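Local structure of aromatic amino acid aminotransferase I (6HNU) at residues B[141-146]-B[323-328]; B[147-152]-B[170-175]. The protein probably catalyses the pyridoxal-5'-phosphate-dependent transfer of an amino group from aromatic L-amino acids to 2-oxoglutarate, giving aromatic oxo-acids and L-glutamate. All blocks are in the same frame, centred on the assembly; numbering follows the deposited sequence.

Contact 1 of 2, residues B[141-146]-B[323-328]. With PLP (pyridoxal-5'-phosphate), chain I.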
# COMPACT_ATOMS: atom_id res chain seq x y z
N ASN B 141 1.20 8.35 5.03
CA ASN B 141 0.37 9.51 4.67
C ASN B 141 0.24 9.60 3.14
O ASN B 141 -0.78 10.17 2.68
CB ASN B 141 0.93 10.78 5.31
CG ASN B 141 0.58 10.95 6.77
OD1 ASN B 141 0.10 10.01 7.44
ND2 ASN B 141 0.85 12.14 7.28
N THR B 142 1.21 9.11 2.37
CA THR B 142 1.13 9.08 0.89
C THR B 142 -0.14 8.33 0.49
O THR B 142 -1.01 8.88 -0.21
CB THR B 142 2.39 8.46 0.27
OG1 THR B 142 3.51 9.17 0.82
CG2 THR B 142 2.35 8.58 -1.24
N GLU B 143 -0.26 7.10 0.97
CA GLU B 143 -1.43 6.24 0.69
C GLU B 143 -2.66 6.89 1.32
O GLU B 143 -3.69 7.01 0.59
CB GLU B 143 -1.26 4.83 1.24
CG GLU B 143 -2.55 4.03 1.15
CD GLU B 143 -3.41 4.09 2.39
OE1 GLU B 143 -2.93 3.64 3.46
OE2 GLU B 143 -4.60 4.50 2.30
N ALA B 144 -2.58 7.33 2.58
CA ALA B 144 -3.77 7.87 3.27
C ALA B 144 -4.34 9.06 2.47
O ALA B 144 -5.54 9.15 2.35
CB ALA B 144 -3.48 8.23 4.70
N TRP B 145 -3.48 9.89 1.87
CA TRP B 145 -3.91 11.04 1.03
C TRP B 145 -4.59 10.53 -0.26
O TRP B 145 -5.71 11.03 -0.64
CB TRP B 145 -2.71 11.95 0.75
CG TRP B 145 -3.04 12.98 -0.27
CD1 TRP B 145 -2.45 13.16 -1.48
CD2 TRP B 145 -4.06 13.99 -0.16
NE1 TRP B 145 -3.06 14.18 -2.17
CE2 TRP B 145 -4.03 14.73 -1.37
CE3 TRP B 145 -5.04 14.31 0.80
CZ2 TRP B 145 -4.91 15.77 -1.64
CZ3 TRP B 145 -5.90 15.36 0.54
CH2 TRP B 145 -5.81 16.08 -0.66
N ASP B 146 -3.99 9.56 -0.93
CA ASP B 146 -4.59 8.97 -2.15
C ASP B 146 -5.98 8.46 -1.80
O ASP B 146 -6.95 8.82 -2.52
CB ASP B 146 -3.69 7.88 -2.74
CG ASP B 146 -4.21 7.34 -4.06
OD1 ASP B 146 -4.30 8.12 -5.00
OD2 ASP B 146 -4.44 6.16 -4.15
N ARG B 323 -13.30 0.00 3.59
CA ARG B 323 -13.82 -0.63 2.34
C ARG B 323 -12.82 -0.41 1.21
O ARG B 323 -12.51 -1.35 0.47
CB ARG B 323 -15.18 -0.04 2.00
CG ARG B 323 -16.22 -0.30 3.07
CD ARG B 323 -16.60 -1.78 3.17
NE ARG B 323 -15.79 -2.60 4.07
CZ ARG B 323 -15.90 -2.69 5.39
NH1 ARG B 323 -16.77 -1.96 6.07
NH2 ARG B 323 -15.11 -3.53 6.06
N LEU B 324 -12.31 0.80 1.05
CA LEU B 324 -11.34 1.09 -0.02
C LEU B 324 -10.05 0.32 0.24
O LEU B 324 -9.55 -0.35 -0.70
CB LEU B 324 -11.07 2.59 -0.11
CG LEU B 324 -9.96 3.01 -1.06
CD1 LEU B 324 -10.22 2.54 -2.49
CD2 LEU B 324 -9.83 4.53 -1.04
N HIS B 325 -9.54 0.37 1.47
CA HIS B 325 -8.29 -0.35 1.84
C HIS B 325 -8.38 -1.85 1.49
O HIS B 325 -7.38 -2.39 1.02
CB HIS B 325 -7.95 -0.13 3.30
CG HIS B 325 -7.31 1.18 3.59
ND1 HIS B 325 -7.10 1.58 4.87
CD2 HIS B 325 -6.75 2.12 2.80
CE1 HIS B 325 -6.45 2.73 4.87
NE2 HIS B 325 -6.23 3.09 3.64
N GLU B 326 -9.52 -2.51 1.76
CA GLU B 326 -9.77 -3.93 1.45
C GLU B 326 -9.40 -4.29 0.01
O GLU B 326 -8.85 -5.37 -0.16
CB GLU B 326 -11.22 -4.33 1.72
CG GLU B 326 -11.38 -4.59 3.18
CD GLU B 326 -12.80 -4.63 3.70
OE1 GLU B 326 -13.75 -4.30 2.95
OE2 GLU B 326 -12.94 -4.98 4.90
N VAL B 327 -9.67 -3.42 -0.95
CA VAL B 327 -9.43 -3.71 -2.40
C VAL B 327 -8.32 -2.85 -3.00
O VAL B 327 -8.16 -2.88 -4.23
CB VAL B 327 -10.75 -3.56 -3.18
CG1 VAL B 327 -11.77 -4.55 -2.65
CG2 VAL B 327 -11.28 -2.13 -3.12
N SER B 328 -7.56 -2.13 -2.18
CA SER B 328 -6.39 -1.33 -2.64
C SER B 328 -5.14 -1.88 -1.91
O SER B 328 -4.64 -2.96 -2.33
CB SER B 328 -6.65 0.15 -2.49
OG SER B 328 -6.77 0.56 -1.13
N1 PLP I . 2.68 14.36 3.43
C2 PLP I . 3.51 15.41 3.38
C2A PLP I . 2.93 16.78 3.37
C3 PLP I . 4.89 15.24 3.34
O3 PLP I . 5.68 16.35 3.22
C4 PLP I . 5.42 13.93 3.33
C4A PLP I . 6.86 13.72 3.26
C5 PLP I . 4.53 12.84 3.42
C6 PLP I . 3.19 13.11 3.44
C5A PLP I . 5.02 11.41 3.34
O4P PLP I . 4.40 10.60 4.38
P PLP I . 4.58 9.07 4.50
O1P PLP I . 3.87 8.80 5.80
O2P PLP I . 6.11 8.80 4.53
O3P PLP I . 3.92 8.42 3.28
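Glu143 and His325 meet through a single His-carboxylate hydrogen bond, and no other pair of side chains touches between residues 141-146 and 323-328. His325 NE2 donates to Glu143 OE2 over a short 2.5 Å, with a bent N-H...O angle of 142°. The oxygen sits at the edge of the imidazole, on the NE2 side, and is approached on its syn side but well out of the carboxylate plane; the two flat groups stand nearly perpendicular, 81° apart. A bend at chi2 (-93°) turns the Glu143 carboxylate across the end of the ring. The same carboxylate is held a second and third time, OE2 by the hydroxyl of Ser147 and OE1 by the backbone N of Val139, which fixes its rotation.

The cofactor is gripped by polar bonds at the start of helix 141-152. Asn141 N reaches PLP O1P at 2.8 Å. O3P receives both Thr142 N at 2.9 Å and Thr142 OG1 at 2.6 Å, and the helix N-terminus probably adds favourable electrostatics to the phosphate.

The contact is buried. Helix 141-152 rests on strands 133-138 and 292-297 through Asn141, Glu143 and Ala144, with helix 315-327 beside it and Thr142 and Asp146 packing against Ser328 and Val327 of the second subunit.

Contact 2 of 2, residues B[147-152]-B[170-175]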
# COMPACT_ATOMS: atom_id res chain seq x y z
N SER B 147 -6.09 7.75 -0.68
CA SER B 147 -7.37 7.16 -0.18
C SER B 147 -8.36 8.25 0.22
O SER B 147 -9.57 8.03 -0.04
CB SER B 147 -7.16 6.18 0.95
OG SER B 147 -6.33 5.12 0.49
N THR B 148 -7.89 9.38 0.79
CA THR B 148 -8.75 10.54 1.13
C THR B 148 -9.42 11.07 -0.14
O THR B 148 -10.64 11.30 -0.13
CB THR B 148 -7.94 11.62 1.86
OG1 THR B 148 -7.40 11.01 3.04
CG2 THR B 148 -8.77 12.85 2.15
N LEU B 149 -8.64 11.32 -1.18
CA LEU B 149 -9.18 11.83 -2.45
C LEU B 149 -10.19 10.81 -3.00
O LEU B 149 -11.27 11.22 -3.46
CB LEU B 149 -8.02 12.03 -3.42
CG LEU B 149 -7.14 13.26 -3.18
CD1 LEU B 149 -5.83 13.08 -3.90
CD2 LEU B 149 -7.85 14.51 -3.65
N ARG B 150 -9.94 9.51 -2.83
CA ARG B 150 -10.89 8.51 -3.40
C ARG B 150 -12.18 8.41 -2.60
O ARG B 150 -13.17 7.91 -3.19
CB ARG B 150 -10.22 7.14 -3.57
CG ARG B 150 -9.04 7.17 -4.53
CD ARG B 150 -8.19 5.92 -4.48
NE ARG B 150 -8.79 4.88 -5.28
CZ ARG B 150 -8.30 3.66 -5.48
NH1 ARG B 150 -8.93 2.84 -6.29
NH2 ARG B 150 -7.18 3.26 -4.88
N THR B 151 -12.17 8.78 -1.32
CA THR B 151 -13.30 8.69 -0.37
C THR B 151 -14.20 9.93 -0.51
O THR B 151 -15.41 9.75 -0.49
CB THR B 151 -12.76 8.50 1.04
OG1 THR B 151 -12.00 7.29 1.01
CG2 THR B 151 -13.83 8.50 2.11
N PHE B 152 -13.62 11.13 -0.70
CA PHE B 152 -14.40 12.40 -0.62
C PHE B 152 -14.54 13.11 -1.97
O PHE B 152 -15.28 14.09 -2.01
CB PHE B 152 -13.79 13.32 0.42
CG PHE B 152 -13.82 12.75 1.81
CD1 PHE B 152 -15.02 12.51 2.44
CD2 PHE B 152 -12.65 12.40 2.46
CE1 PHE B 152 -15.06 12.00 3.73
CE2 PHE B 152 -12.69 11.86 3.73
CZ PHE B 152 -13.89 11.66 4.37
N LEU B 170 -0.42 17.14 -4.87
CA LEU B 170 -1.04 17.77 -6.06
C LEU B 170 -1.08 16.74 -7.19
O LEU B 170 -2.10 16.68 -7.88
CB LEU B 170 -0.20 18.99 -6.46
CG LEU B 170 -0.18 20.17 -5.48
CD1 LEU B 170 0.67 21.30 -6.05
CD2 LEU B 170 -1.58 20.63 -5.16
N GLU B 171 0.02 16.03 -7.42
CA GLU B 171 0.08 14.94 -8.43
C GLU B 171 -1.03 13.92 -8.17
O GLU B 171 -1.68 13.50 -9.14
CB GLU B 171 1.44 14.24 -8.41
CG GLU B 171 1.61 13.14 -9.48
CD GLU B 171 1.40 13.62 -10.91
OE1 GLU B 171 1.59 14.83 -11.15
OE2 GLU B 171 1.03 12.80 -11.79
N SER B 172 -1.22 13.50 -6.92
CA SER B 172 -2.28 12.53 -6.57
C SER B 172 -3.64 13.10 -6.99
O SER B 172 -4.43 12.35 -7.62
CB SER B 172 -2.23 12.19 -5.11
OG SER B 172 -3.29 11.33 -4.77
N ALA B 173 -3.93 14.36 -6.63
CA ALA B 173 -5.20 15.03 -6.98
C ALA B 173 -5.32 15.10 -8.51
O ALA B 173 -6.45 14.80 -9.05
CB ALA B 173 -5.30 16.40 -6.35
N ASN B 174 -4.25 15.51 -9.19
CA ASN B 174 -4.23 15.66 -10.67
C ASN B 174 -4.63 14.34 -11.32
O ASN B 174 -5.48 14.33 -12.25
CB ASN B 174 -2.87 16.11 -11.18
CG ASN B 174 -2.53 17.51 -10.73
OD1 ASN B 174 -3.43 18.25 -10.30
ND2 ASN B 174 -1.27 17.89 -10.88
N GLY B 175 -4.13 13.24 -10.77
CA GLY B 175 -4.39 11.89 -11.30
C GLY B 175 -5.84 11.50 -11.16
O GLY B 175 -6.28 10.69 -11.97
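The last turn and a half of helix 141-152 runs obliquely to helix 167-175, the two chains advancing in broadly the same sense. The backbones come nearest at Leu149 and Ala173, whose CA atoms are 6.8 Å apart. No hydrogen bond joins the two segments, and Leu149 alone of residues 147-152 makes side-chain contact with residues 170-175.

Leu149 points directly at the other helix. With CD1 extended away from CA (chi2 162°), this methyl becomes the leading atom of the side chain and lies over the helix backbone, 3.6 Å from Ala173 N. The Ala173 methyl fits beside the fork of the leucine: its CB is 4.2 Å from Leu149 CD1 and equally far from CD2. Ser172 lies against the same CD1 methyl, roughly at right angles to Ala173, its CB 3.9 Å from Leu149 CD1; the still closer approach of its hydroxyl is doubtful, because the serine was modelled in two conformers.

On the far side of helix 141-152, Phe152 packs against Leu242 and Tyr321, away from helix 167-175.

Helix 167-175 connects the adjacent parallel strands 158-162 and 179-186 in a beta-alpha-beta unit, where Ala173 also packs on Thr180. Such helices packed along a central mixed sheet are characteristic of the large domain of fold-type I pyridoxal-phosphate enzymes.

Both contacts are buried and draw on successive halves of helix 141-152, their centres about 10 Å apart; contact 2 is nested within the long chain segment that contact 1 closes. The half nearer the cofactor works by polar chemistry, through a hydrogen-bonded carboxylate and imidazole to helix 315-327, whereas residues 147-152 meet 170-175 by van der Waals packing of Leu149, without a hydrogen bond. The two regions adjoin, with Leu324 of contact 1 lying against Ser147 and Arg150 of contact 2, and a weak hydrogen bond between Asp146 OD1 and Ser172 OG. Each also reaches the dimer interface: Asp146 and Arg150 form salt bridges with Arg150 and Asp146 of the second subunit.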